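Local coordinates for protein 16S rRNA methyltransferase (Streptomyces sp. DSM 40477, PDB 3MQ2) that methylates the N1 position of adenine 1408 in 16S rRNA, using S-adenosyl-L-methionine, and so confers resistance to aminoglycosides such as kanamycin and apramycin, at residues 175-180 and 213-218. Numbering follows the deposited sequence. Where two conformers were deposited one is given.
Sequences GWKLAD and TGTISP
K177 and T215 form the regular, hydrogen-bonded pair of two antiparallel strands: K177 N gives to T215 O at 2.8 Å, and T215 N returns a bond to K177 O. Beyond L178 the pairing slips by one residue in a classic beta bulge. A179 N, at 2.9 Å, and D180 N, at 3.0 Å, both donate to T213 O, the first within the carbonyl plane and the second tilted from it, while T213 N answers to D180 O. G214, in the non-hydrogen-bonded pair with L178 and with no side chain in the way, brings its CA to 3.1 Å from K177 O in a CA-H...O contact. At the other end, G175 ends helix 160-173 in a Schellman motif, and its O accepts from S217 N.

The apolar side-chain contact is CH-pi. I216 CD1 stands 3.6 Å from the centroid of the five-membered ring of W176, 9° off its normal; with CG1 anti to the carbonyl carbon (chi1 -59°), the turn at chi2 (-56°) carries CD1 over the indole. On the other sheet face, a water donates to D180 OD2 at 2.6 Å and lies 2.9 Å from T213 OG1; OD2 is also in a salt bridge with R182 NE.

This is the edge of the seven-stranded Rossmann-like sheet: 209-216 lies between outermost 176-184 and 134-141, antiparallel to both, and helix 121-128 packs on W176 and I216, with L123 O accepting from the indole NE1.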
loop_
_atom_site.group_PDB
_atom_site.type_symbol
_atom_site.label_atom_id
_atom_site.label_comp_id
_atom_site.label_asym_id
_atom_site.label_seq_id
_atom_site.Cartn_x
_atom_site.Cartn_y
_atom_site.Cartn_z
ATOM N N GLY A 175 -7.865 -15.353 0.700
ATOM C CA GLY A 175 -7.573 -15.223 2.116
ATOM C C GLY A 175 -7.687 -13.818 2.685
ATOM O O GLY A 175 -7.083 -13.522 3.714
ATOM N N TRP A 176 -8.437 -12.946 2.014
ATOM C CA TRP A 176 -8.738 -11.618 2.546
ATOM C C TRP A 176 -10.208 -11.521 2.920
ATOM O O TRP A 176 -11.077 -11.801 2.101
ATOM C CB TRP A 176 -8.454 -10.518 1.523
ATOM C CG TRP A 176 -7.015 -10.361 1.107
ATOM C CD1 TRP A 176 -6.105 -11.355 0.857
ATOM C CD2 TRP A 176 -6.337 -9.123 0.874
ATOM N NE1 TRP A 176 -4.894 -10.798 0.480
ATOM C CE2 TRP A 176 -5.013 -9.428 0.485
ATOM C CE3 TRP A 176 -6.724 -7.777 0.946
ATOM C CZ2 TRP A 176 -4.079 -8.446 0.179
ATOM C CZ3 TRP A 176 -5.789 -6.796 0.641
ATOM C CH2 TRP A 176 -4.483 -7.136 0.265
ATOM N N LYS A 177 -10.479 -11.120 4.156
ATOM C CA LYS A 177 -11.854 -10.913 4.603
ATOM C C LYS A 177 -12.244 -9.465 4.369
ATOM O O LYS A 177 -11.804 -8.571 5.094
ATOM C CB LYS A 177 -12.007 -11.268 6.081
ATOM C CG LYS A 177 -13.354 -10.873 6.677
ATOM C CD LYS A 177 -14.510 -11.387 5.833
ATOM C CE LYS A 177 -15.854 -10.967 6.417
ATOM N NZ LYS A 177 -16.023 -11.431 7.817
ATOM N N LEU A 178 -13.061 -9.237 3.341
ATOM C CA LEU A 178 -13.487 -7.882 2.998
ATOM C C LEU A 178 -14.658 -7.482 3.879
ATOM O O LEU A 178 -15.774 -7.966 3.693
ATOM C CB LEU A 178 -13.871 -7.789 1.517
ATOM C CG LEU A 178 -14.261 -6.395 1.013
ATOM C CD1 LEU A 178 -13.183 -5.361 1.326
ATOM C CD2 LEU A 178 -14.550 -6.435 -0.482
ATOM N N ALA A 179 -14.394 -6.599 4.841
ATOM C CA ALA A 179 -15.374 -6.267 5.872
ATOM C C ALA A 179 -16.162 -5.013 5.537
ATOM O O ALA A 179 -17.318 -4.873 5.931
ATOM C CB ALA A 179 -14.681 -6.095 7.205
ATOM N N ASP A 180 -15.527 -4.086 4.830
ATOM C CA ASP A 180 -16.173 -2.820 4.549
ATOM C C ASP A 180 -15.763 -2.254 3.201
ATOM O O ASP A 180 -14.613 -2.385 2.779
ATOM C CB ASP A 180 -15.854 -1.808 5.641
ATOM C CG ASP A 180 -16.654 -0.534 5.492
ATOM O OD1 ASP A 180 -17.854 -0.536 5.853
ATOM O OD2 ASP A 180 -16.087 0.467 5.011
ATOM N N THR A 213 -11.734 -2.254 3.126
ATOM C CA THR A 213 -10.993 -2.589 4.335
ATOM C C THR A 213 -11.421 -3.940 4.890
ATOM O O THR A 213 -12.509 -4.440 4.602
ATOM C CB THR A 213 -11.120 -1.509 5.438
ATOM O OG1 THR A 213 -12.505 -1.286 5.750
ATOM C CG2 THR A 213 -10.498 -0.184 4.980
ATOM N N GLY A 214 -10.546 -4.528 5.687
ATOM C CA GLY A 214 -10.841 -5.817 6.273
ATOM C C GLY A 214 -9.619 -6.384 6.959
ATOM O O GLY A 214 -8.721 -5.646 7.383
ATOM N N THR A 215 -9.596 -7.708 7.058
ATOM C CA THR A 215 -8.525 -8.408 7.749
ATOM C C THR A 215 -8.039 -9.565 6.894
ATOM O O THR A 215 -8.776 -10.104 6.073
ATOM C CB THR A 215 -8.988 -8.948 9.120
ATOM O OG1 THR A 215 -10.064 -9.866 8.925
ATOM C CG2 THR A 215 -9.463 -7.813 10.016
ATOM N N ILE A 216 -6.782 -9.936 7.089
ATOM C CA ILE A 216 -6.212 -11.083 6.406
ATOM C C ILE A 216 -6.632 -12.332 7.176
ATOM O O ILE A 216 -6.402 -12.438 8.380
ATOM C CB ILE A 216 -4.670 -10.982 6.346
ATOM C CG1 ILE A 216 -4.214 -9.709 5.607
ATOM C CG2 ILE A 216 -4.067 -12.232 5.690
ATOM C CD1 ILE A 216 -4.774 -9.578 4.175
ATOM N N SER A 217 -7.257 -13.274 6.478
ATOM C CA SER A 217 -7.836 -14.445 7.127
ATOM C C SER A 217 -7.681 -15.626 6.185
ATOM O O SER A 217 -8.605 -15.958 5.449
ATOM C CB SER A 217 -9.314 -14.186 7.423
ATOM O OG SER A 217 -9.852 -15.201 8.258
ATOM N N PRO A 218 -6.499 -16.257 6.187
ATOM C CA PRO A 218 -6.200 -17.368 5.271
ATOM C C PRO A 218 -6.874 -18.689 5.653
ATOM O O PRO A 218 -7.632 -18.765 6.620
ATOM C CB PRO A 218 -4.675 -17.512 5.381
ATOM C CG PRO A 218 -4.195 -16.213 5.983
ATOM C CD PRO A 218 -5.298 -15.796 6.903
HETATM O O HOH W 1 -13.663 0.660 3.959
#